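Local coordinates for protein cytosolic IMP-GMP specific 5'-nucleotidase (Legionella pneumophila subsp. pneumophila, PDB 4OHF) that probably hydrolyses the 5'-phosphate of purine nucleoside monophosphates such as IMP and GMP, using a magnesium ion in a HAD-type active site, at residues B[9-14]-B[445-450]; B[67-72]-B[404-409]. All blocks are in the same frame, centred on the assembly; numbering follows the deposited sequence.

Interaction 1 of 2, residues B[9-14]-B[445-450]. With PO4 (phosphate ion), chain I.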
ATOM      1  N   ASN B   9      13.292 -15.606 -24.866  1.00 37.46           N
ATOM      2  CA  ASN B   9      13.536 -14.355 -24.156  1.00 39.64           C
ATOM      3  C   ASN B   9      14.677 -14.526 -23.154  1.00 40.67           C
ATOM      4  O   ASN B   9      15.421 -13.592 -22.879  1.00 41.38           O
ATOM      5  CB  ASN B   9      12.284 -13.891 -23.401  1.00 36.78           C
ATOM      6  CG  ASN B   9      11.154 -13.486 -24.335  1.00 39.50           C
ATOM      7  OD1 ASN B   9      11.390 -12.860 -25.372  1.00 39.18           O
ATOM      8  ND2 ASN B   9       9.917 -13.830 -23.967  1.00 36.98           N
ATOM      9  N   ARG B  10      14.803 -15.730 -22.614  1.00 42.57           N
ATOM     10  CA  ARG B  10      15.831 -16.038 -21.626  1.00 44.09           C
ATOM     11  C   ARG B  10      16.232 -17.492 -21.750  1.00 45.56           C
ATOM     12  O   ARG B  10      15.419 -18.339 -22.116  1.00 44.48           O
ATOM     13  CB  ARG B  10      15.312 -15.838 -20.210  1.00 42.34           C
ATOM     14  CG  ARG B  10      15.298 -14.437 -19.703  1.00 44.51           C
ATOM     15  CD  ARG B  10      14.809 -14.438 -18.258  1.00 46.00           C
ATOM     16  NE  ARG B  10      13.394 -14.774 -18.163  1.00 47.06           N
ATOM     17  CZ  ARG B  10      12.431 -14.034 -18.707  1.00 48.57           C
ATOM     18  NH1 ARG B  10      12.750 -12.925 -19.378  1.00 45.63           N
ATOM     19  NH2 ARG B  10      11.158 -14.401 -18.583  1.00 45.50           N
ATOM     20  N   ILE B  11      17.485 -17.772 -21.417  1.00 46.23           N
ATOM     21  CA  ILE B  11      18.008 -19.124 -21.464  1.00 46.72           C
ATOM     22  C   ILE B  11      17.182 -20.103 -20.633  1.00 44.74           C
ATOM     23  O   ILE B  11      16.743 -19.777 -19.540  1.00 43.30           O
ATOM     24  CB  ILE B  11      19.452 -19.179 -20.900  1.00 49.23           C
ATOM     25  CG1 ILE B  11      20.410 -18.428 -21.823  1.00 50.31           C
ATOM     26  CG2 ILE B  11      19.902 -20.637 -20.718  1.00 48.26           C
ATOM     27  CD1 ILE B  11      21.789 -18.227 -21.212  1.00 50.83           C
ATOM     28  N   ILE B  12      16.958 -21.287 -21.192  1.00 44.53           N
ATOM     29  CA  ILE B  12      16.305 -22.381 -20.488  1.00 45.12           C
ATOM     30  C   ILE B  12      16.876 -23.667 -21.090  1.00 46.69           C
ATOM     31  O   ILE B  12      16.764 -23.914 -22.295  1.00 46.30           O
ATOM     32  CB  ILE B  12      14.756 -22.386 -20.580  1.00 45.02           C
ATOM     33  CG1 ILE B  12      14.230 -23.460 -19.622  1.00 43.43           C
ATOM     34  CG2 ILE B  12      14.273 -22.672 -22.010  1.00 41.59           C
ATOM     35  CD1 ILE B  12      12.753 -23.639 -19.635  1.00 43.01           C
ATOM     36  N   ASN B  13      17.533 -24.455 -20.241  1.00 47.17           N
ATOM     37  CA  ASN B  13      18.154 -25.714 -20.641  1.00 48.56           C
ATOM     38  C   ASN B  13      17.125 -26.830 -20.471  1.00 47.98           C
ATOM     39  O   ASN B  13      16.968 -27.361 -19.384  1.00 47.27           O
ATOM     40  CB  ASN B  13      19.377 -25.946 -19.745  1.00 49.53           C
ATOM     41  CG  ASN B  13      20.191 -27.152 -20.147  1.00 50.70           C
ATOM     42  OD1 ASN B  13      19.970 -27.754 -21.199  1.00 48.95           O
ATOM     43  ND2 ASN B  13      21.156 -27.507 -19.304  1.00 53.06           N
ATOM     44  N   MET B  14      16.413 -27.182 -21.535  1.00 49.65           N
ATOM     45  CA  MET B  14      15.391 -28.223 -21.421  1.00 52.85           C
ATOM     46  C   MET B  14      15.926 -29.533 -20.851  1.00 54.86           C
ATOM     47  O   MET B  14      15.174 -30.313 -20.265  1.00 54.39           O
ATOM     48  CB  MET B  14      14.721 -28.492 -22.770  1.00 52.61           C
ATOM     49  CG  MET B  14      13.752 -27.414 -23.230  1.00 54.81           C
ATOM     50  SD  MET B  14      12.453 -26.986 -22.042  1.00 56.44           S
ATOM     51  CE  MET B  14      11.238 -28.252 -22.380  1.00 52.10           C
ATOM     52  N   TYR B 445      18.822 -26.490 -25.817  1.00 44.53           N
ATOM     53  CA  TYR B 445      19.275 -25.427 -24.923  1.00 44.15           C
ATOM     54  C   TYR B 445      18.848 -24.131 -25.627  1.00 44.82           C
ATOM     55  O   TYR B 445      19.440 -23.748 -26.644  1.00 46.31           O
ATOM     56  CB  TYR B 445      20.797 -25.447 -24.762  1.00 41.30           C
ATOM     57  CG  TYR B 445      21.345 -24.530 -23.676  1.00 40.03           C
ATOM     58  CD1 TYR B 445      21.687 -25.035 -22.421  1.00 39.53           C
ATOM     59  CD2 TYR B 445      21.547 -23.165 -23.912  1.00 40.12           C
ATOM     60  CE1 TYR B 445      22.227 -24.212 -21.425  1.00 38.57           C
ATOM     61  CE2 TYR B 445      22.080 -22.329 -22.921  1.00 38.61           C
ATOM     62  CZ  TYR B 445      22.420 -22.864 -21.674  1.00 40.97           C
ATOM     63  OH  TYR B 445      22.948 -22.062 -20.679  1.00 39.95           O
ATOM     64  N   PHE B 446      17.815 -23.481 -25.100  1.00 43.05           N
ATOM     65  CA  PHE B 446      17.297 -22.247 -25.669  1.00 43.12           C
ATOM     66  C   PHE B 446      18.054 -20.997 -25.217  1.00 45.15           C
ATOM     67  O   PHE B 446      18.194 -20.741 -24.015  1.00 46.58           O
ATOM     68  CB  PHE B 446      15.819 -22.085 -25.299  1.00 41.41           C
ATOM     69  CG  PHE B 446      14.895 -23.043 -26.006  1.00 41.47           C
ATOM     70  CD1 PHE B 446      14.673 -22.945 -27.377  1.00 39.94           C
ATOM     71  CD2 PHE B 446      14.221 -24.029 -25.299  1.00 41.76           C
ATOM     72  CE1 PHE B 446      13.792 -23.812 -28.025  1.00 38.88           C
ATOM     73  CE2 PHE B 446      13.338 -24.897 -25.946  1.00 40.67           C
ATOM     74  CZ  PHE B 446      13.127 -24.786 -27.305  1.00 39.44           C
ATOM     75  N   ARG B 447      18.536 -20.223 -26.184  1.00 47.19           N
ATOM     76  CA  ARG B 447      19.246 -18.971 -25.912  1.00 50.46           C
ATOM     77  C   ARG B 447      18.553 -17.834 -26.656  1.00 52.08           C
ATOM     78  O   ARG B 447      17.890 -18.046 -27.678  1.00 51.82           O
ATOM     79  CB  ARG B 447      20.704 -19.031 -26.383  1.00 51.44           C
ATOM     80  CG  ARG B 447      21.632 -19.888 -25.549  1.00 53.64           C
ATOM     81  CD  ARG B 447      22.978 -20.059 -26.255  1.00 56.56           C
ATOM     82  NE  ARG B 447      23.886 -20.913 -25.496  1.00 58.37           N
ATOM     83  CZ  ARG B 447      24.400 -20.573 -24.321  1.00 59.06           C
ATOM     84  NH1 ARG B 447      24.096 -19.398 -23.791  1.00 59.20           N
ATOM     85  NH2 ARG B 447      25.185 -21.417 -23.663  1.00 60.17           N
ATOM     86  N   ALA B 448      18.718 -16.620 -26.151  1.00 53.16           N
ATOM     87  CA  ALA B 448      18.115 -15.469 -26.791  1.00 53.56           C
ATOM     88  C   ALA B 448      19.141 -14.733 -27.632  1.00 55.64           C
ATOM     89  O   ALA B 448      20.316 -14.658 -27.270  1.00 56.71           O
ATOM     90  CB  ALA B 448      17.562 -14.545 -25.748  1.00 50.98           C
ATOM     91  N   ASN B 449      18.700 -14.198 -28.762  1.00 57.79           N
ATOM     92  CA  ASN B 449      19.581 -13.431 -29.628  1.00 61.13           C
ATOM     93  C   ASN B 449      19.763 -12.105 -28.902  1.00 63.62           C
ATOM     94  O   ASN B 449      18.812 -11.608 -28.303  1.00 63.81           O
ATOM     95  CB  ASN B 449      18.905 -13.185 -30.971  1.00 61.16           C
ATOM     96  CG  ASN B 449      18.484 -14.473 -31.659  1.00 64.17           C
ATOM     97  OD1 ASN B 449      17.525 -14.492 -32.440  1.00 64.27           O
ATOM     98  ND2 ASN B 449      19.211 -15.559 -31.386  1.00 65.34           N
ATOM     99  N   ARG B 450      20.967 -11.534 -28.940  1.00 66.72           N
ATOM    100  CA  ARG B 450      21.212 -10.251 -28.264  1.00 69.89           C
ATOM    101  C   ARG B 450      20.154  -9.225 -28.661  1.00 69.28           C
ATOM    102  O   ARG B 450      19.736  -9.169 -29.816  1.00 69.30           O
ATOM    103  CB  ARG B 450      22.591  -9.687 -28.632  1.00 72.95           C
ATOM    104  CG  ARG B 450      23.666  -9.775 -27.556  1.00 76.16           C
ATOM    105  CD  ARG B 450      24.753  -8.749 -27.844  1.00 79.62           C
ATOM    106  NE  ARG B 450      25.047  -8.665 -29.276  1.00 82.99           N
ATOM    107  CZ  ARG B 450      25.814  -7.730 -29.836  1.00 85.55           C
ATOM    108  NH1 ARG B 450      26.379  -6.789 -29.081  1.00 86.93           N
ATOM    109  NH2 ARG B 450      26.011  -7.725 -31.152  1.00 85.35           N
TER
HETATM  110  P   PO4 I 502      11.481 -17.794 -16.384  1.00 68.79           P
HETATM  111  O1  PO4 I 502      11.044 -19.208 -16.501  1.00 66.49           O
HETATM  112  O2  PO4 I 502      10.570 -16.926 -17.170  1.00 70.31           O
HETATM  113  O3  PO4 I 502      12.863 -17.660 -16.906  1.00 71.75           O
HETATM  114  O4  PO4 I 502      11.453 -17.376 -14.962  1.00 69.89           O

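Interaction 2 of 2, residues B[67-72]-B[404-409]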
ATOM      1  N   ASP B  67     -12.871  -6.044 -34.004  1.00 49.56           N
ATOM      2  CA  ASP B  67     -13.068  -4.735 -33.374  1.00 49.35           C
ATOM      3  C   ASP B  67     -12.059  -4.461 -32.269  1.00 48.39           C
ATOM      4  O   ASP B  67     -11.863  -3.313 -31.846  1.00 48.49           O
ATOM      5  CB  ASP B  67     -14.486  -4.595 -32.811  1.00 51.56           C
ATOM      6  CG  ASP B  67     -15.506  -4.269 -33.884  1.00 54.21           C
ATOM      7  OD1 ASP B  67     -15.125  -3.573 -34.853  1.00 54.02           O
ATOM      8  OD2 ASP B  67     -16.682  -4.698 -33.754  1.00 56.39           O
ATOM      9  N   ALA B  68     -11.423  -5.521 -31.791  1.00 47.05           N
ATOM     10  CA  ALA B  68     -10.416  -5.394 -30.752  1.00 45.49           C
ATOM     11  C   ALA B  68      -9.245  -6.355 -30.993  1.00 44.43           C
ATOM     12  O   ALA B  68      -9.310  -7.258 -31.835  1.00 44.45           O
ATOM     13  CB  ALA B  68     -11.038  -5.639 -29.380  1.00 43.51           C
ATOM     14  N   ILE B  69      -8.168  -6.143 -30.252  1.00 43.08           N
ATOM     15  CA  ILE B  69      -6.982  -6.963 -30.380  1.00 41.02           C
ATOM     16  C   ILE B  69      -6.487  -7.355 -28.992  1.00 41.44           C
ATOM     17  O   ILE B  69      -6.924  -6.777 -27.997  1.00 40.49           O
ATOM     18  CB  ILE B  69      -5.926  -6.187 -31.187  1.00 41.49           C
ATOM     19  CG1 ILE B  69      -5.481  -7.061 -32.343  1.00 42.40           C
ATOM     20  CG2 ILE B  69      -4.770  -5.700 -30.314  1.00 37.94           C
ATOM     21  CD1 ILE B  69      -4.429  -6.417 -33.198  1.00 51.69           C
ATOM     22  N   ARG B  70      -5.602  -8.348 -28.906  1.00 40.79           N
ATOM     23  CA  ARG B  70      -5.106  -8.772 -27.602  1.00 37.14           C
ATOM     24  C   ARG B  70      -4.133  -7.757 -27.009  1.00 36.89           C
ATOM     25  O   ARG B  70      -3.443  -7.060 -27.743  1.00 36.38           O
ATOM     26  CB  ARG B  70      -4.428 -10.136 -27.717  1.00 36.96           C
ATOM     27  CG  ARG B  70      -3.887 -10.693 -26.387  1.00 34.31           C
ATOM     28  CD  ARG B  70      -3.305 -12.074 -26.580  1.00 34.14           C
ATOM     29  NE  ARG B  70      -2.882 -12.685 -25.332  1.00 32.47           N
ATOM     30  CZ  ARG B  70      -2.447 -13.939 -25.230  1.00 36.42           C
ATOM     31  NH1 ARG B  70      -2.382 -14.717 -26.305  1.00 34.84           N
ATOM     32  NH2 ARG B  70      -2.069 -14.421 -24.051  1.00 36.67           N
ATOM     33  N   GLY B  71      -4.101  -7.672 -25.679  1.00 36.66           N
ATOM     34  CA  GLY B  71      -3.186  -6.767 -24.999  1.00 37.51           C
ATOM     35  C   GLY B  71      -3.712  -5.400 -24.592  1.00 37.80           C
ATOM     36  O   GLY B  71      -3.033  -4.670 -23.883  1.00 37.42           O
ATOM     37  N   LEU B  72      -4.923  -5.056 -25.017  1.00 38.85           N
ATOM     38  CA  LEU B  72      -5.497  -3.757 -24.698  1.00 39.41           C
ATOM     39  C   LEU B  72      -5.794  -3.578 -23.216  1.00 40.70           C
ATOM     40  O   LEU B  72      -5.957  -4.553 -22.480  1.00 40.56           O
ATOM     41  CB  LEU B  72      -6.768  -3.521 -25.512  1.00 38.42           C
ATOM     42  CG  LEU B  72      -6.595  -3.651 -27.025  1.00 41.15           C
ATOM     43  CD1 LEU B  72      -7.867  -3.179 -27.729  1.00 36.84           C
ATOM     44  CD2 LEU B  72      -5.372  -2.844 -27.487  1.00 37.49           C
ATOM     45  N   PRO B 404      -6.978  -2.717 -38.412  1.00 41.15           N
ATOM     46  CA  PRO B 404      -7.176  -1.281 -38.645  1.00 39.91           C
ATOM     47  C   PRO B 404      -7.278  -0.355 -37.432  1.00 38.89           C
ATOM     48  O   PRO B 404      -6.766   0.766 -37.462  1.00 38.66           O
ATOM     49  CB  PRO B 404      -8.428  -1.235 -39.537  1.00 40.68           C
ATOM     50  CG  PRO B 404      -9.096  -2.545 -39.324  1.00 40.71           C
ATOM     51  CD  PRO B 404      -7.947  -3.506 -39.190  1.00 41.93           C
ATOM     52  N   LYS B 405      -7.927  -0.808 -36.366  1.00 36.50           N
ATOM     53  CA  LYS B 405      -8.050   0.022 -35.183  1.00 35.77           C
ATOM     54  C   LYS B 405      -6.846  -0.007 -34.242  1.00 36.98           C
ATOM     55  O   LYS B 405      -6.485   1.020 -33.658  1.00 37.17           O
ATOM     56  CB  LYS B 405      -9.284  -0.385 -34.373  1.00 35.42           C
ATOM     57  CG  LYS B 405     -10.626  -0.096 -35.042  1.00 37.54           C
ATOM     58  CD  LYS B 405     -11.813  -0.690 -34.251  1.00 38.43           C
ATOM     59  CE  LYS B 405     -12.087   0.044 -32.943  1.00 38.98           C
ATOM     60  NZ  LYS B 405     -13.255  -0.536 -32.175  1.00 41.33           N
ATOM     61  N   TRP B 406      -6.207  -1.167 -34.100  1.00 37.36           N
ATOM     62  CA  TRP B 406      -5.130  -1.296 -33.123  1.00 36.66           C
ATOM     63  C   TRP B 406      -3.709  -1.610 -33.551  1.00 38.04           C
ATOM     64  O   TRP B 406      -2.798  -1.559 -32.728  1.00 39.04           O
ATOM     65  CB  TRP B 406      -5.545  -2.310 -32.066  1.00 34.37           C
ATOM     66  CG  TRP B 406      -6.871  -2.031 -31.490  1.00 35.57           C
ATOM     67  CD1 TRP B 406      -8.079  -2.566 -31.878  1.00 37.76           C
ATOM     68  CD2 TRP B 406      -7.157  -1.111 -30.447  1.00 34.37           C
ATOM     69  NE1 TRP B 406      -9.100  -2.024 -31.131  1.00 34.79           N
ATOM     70  CE2 TRP B 406      -8.560  -1.125 -30.246  1.00 36.09           C
ATOM     71  CE3 TRP B 406      -6.369  -0.274 -29.655  1.00 33.20           C
ATOM     72  CZ2 TRP B 406      -9.184  -0.328 -29.281  1.00 37.62           C
ATOM     73  CZ3 TRP B 406      -6.985   0.511 -28.699  1.00 34.39           C
ATOM     74  CH2 TRP B 406      -8.381   0.480 -28.519  1.00 36.12           C
ATOM     75  N   GLU B 407      -3.502  -1.925 -34.818  1.00 39.08           N
ATOM     76  CA  GLU B 407      -2.163  -2.239 -35.279  1.00 39.49           C
ATOM     77  C   GLU B 407      -1.730  -3.567 -34.650  1.00 37.27           C
ATOM     78  O   GLU B 407      -2.580  -4.377 -34.295  1.00 32.84           O
ATOM     79  CB  GLU B 407      -1.212  -1.085 -34.923  1.00 43.06           C
ATOM     80  CG  GLU B 407      -1.336   0.108 -35.874  1.00 48.05           C
ATOM     81  CD  GLU B 407      -1.058   1.465 -35.216  1.00 52.75           C
ATOM     82  OE1 GLU B 407      -1.001   2.484 -35.948  1.00 52.23           O
ATOM     83  OE2 GLU B 407      -0.905   1.523 -33.971  1.00 55.48           O
ATOM     84  N   ARG B 408      -0.424  -3.777 -34.506  1.00 37.32           N
ATOM     85  CA  ARG B 408       0.116  -5.027 -33.959  1.00 38.25           C
ATOM     86  C   ARG B 408      -0.050  -5.282 -32.474  1.00 38.33           C
ATOM     87  O   ARG B 408      -0.109  -4.357 -31.659  1.00 38.77           O
ATOM     88  CB  ARG B 408       1.602  -5.142 -34.287  1.00 40.60           C
ATOM     89  CG  ARG B 408       1.871  -5.666 -35.671  1.00 45.68           C
ATOM     90  CD  ARG B 408       3.328  -5.560 -36.039  1.00 48.58           C
ATOM     91  NE  ARG B 408       3.598  -4.295 -36.701  1.00 53.67           N
ATOM     92  CZ  ARG B 408       4.784  -3.968 -37.194  1.00 57.18           C
ATOM     93  NH1 ARG B 408       5.797  -4.824 -37.085  1.00 59.79           N
ATOM     94  NH2 ARG B 408       4.958  -2.799 -37.802  1.00 57.97           N
ATOM     95  N   VAL B 409      -0.109  -6.562 -32.134  1.00 36.80           N
ATOM     96  CA  VAL B 409      -0.245  -6.981 -30.751  1.00 35.42           C
ATOM     97  C   VAL B 409       1.043  -6.705 -29.986  1.00 36.81           C
ATOM     98  O   VAL B 409       0.992  -6.245 -28.848  1.00 37.75           O
ATOM     99  CB  VAL B 409      -0.554  -8.499 -30.655  1.00 34.79           C
ATOM    100  CG1 VAL B 409      -0.381  -8.987 -29.238  1.00 31.26           C
ATOM    101  CG2 VAL B 409      -1.971  -8.770 -31.130  1.00 34.49           C
TER

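Interaction 1 of 2, residues B[9-14]-B[445-450]
Ile12 and Phe446 form the hydrogen-bonded pair of a short two-stranded antiparallel sheet, strands 12-13 and 445-446, which joins the N-terminal part of the chain to its C-terminal part beside the edge of the central mixed sheet. Two backbone bonds close the pair, Ile12 N to Phe446 O at 3.1 Å and Phe446 N to Ile12 O at 3.0 Å. On their face, CG2 of Ile12 meets the edge of the Phe446 ring at CD2 (3.6 Å), CG of Met14 reaches CE2 of that ring, and both Ile12 and Phe446 rest on Ile429 of strand 429-431. On the other face the Asn13 amide crosses the Tyr445 ring, their planes 50° apart. CG2 of Ile11 touches Tyr445 CZ at 3.5 Å. Tyr445 CE2 covers the Arg447 guanidinium. Arg10 turns away from 445-450, and its chain, bent at chi3 (-70°), presents NE and NH2 edge-on to a phosphate ion, probably from the crystallisation liquor, NH2 lying 3.0 Å from O2. Lys313, Arg319 and Thr320 N, with Tyr113 of the second subunit, also bind this ion. Two backbone bonds flanked by apolar and aromatic contacts thus make the pairing, while phosphate and, through NH1, Asp424 O hold Arg10.

Interaction 2 of 2, residues B[67-72]-B[404-409]
The loop 67-72, which ends in a type II turn from Ile69 to Leu72, makes no backbone hydrogen bond with the loop 404-409; their nearest CA atoms, those of Arg70 and Val409, are 6.1 Å apart. Side chains of the second loop reach the backbone of the first instead. The carbonyl O of Asp67 accepts two bonds: Trp406 NE1 at 3.1 Å, with the oxygen in the indole plane but the donor tilted 32° from the carbonyl plane, and Lys405 NZ, also at 3.1 Å, in the carbonyl plane on a lone pair. A bend at chi3 (71°) brings the Lys405 ammonium there, 4.5 Å from Asp67 OD1, too long for a salt bridge. Leu72 lays CD1 over one face of the Trp406 indole, 3.4 Å from the centroid of its six-membered ring, in a CH-pi contact, while CD2 sits by CE3. Ile69 and Trp406 run alongside in opposite directions, Ile69 CG2 lying 3.9 Å from Trp406 CB, and Ile69 CD1 meets Val409 CG2 at 4.0 Å. Arg70 leads away to salt bridges with Glu326 and Asp125 and a hydrogen bond from NH2 to the backbone O of Asp303, a residue of the magnesium site. The in-plane N-H bond and the leucine over one face thus help to fix the indole's rotation, and the nearby carboxylate probably favours the ammonium at the shared carbonyl, while Arg70 links this loop to the metal-site region.

How the interactions relate
Both segments of interaction 2 fall between the two segments of interaction 1 along the chain: residues 9-14 come first, then 67-72, 404-409 and finally 445-450. Their centres are 29 Å apart and their nearest atoms about 12 Å, so the two do not touch. Interaction 1 ties the two ends of the chain beside strand 429-431 of the central mixed sheet, whose strands 19-22 and 298-302 lead into the magnesium-binding aspartates. Interaction 2 ties the loop after helix 374-399 to the loop before strand 73-75, beside the separate five-stranded sheet. The side chain of Arg10 in interaction 1 lies about 9 Å from the bound GMP, that of Arg70 in interaction 2 about 9 Å from the magnesium.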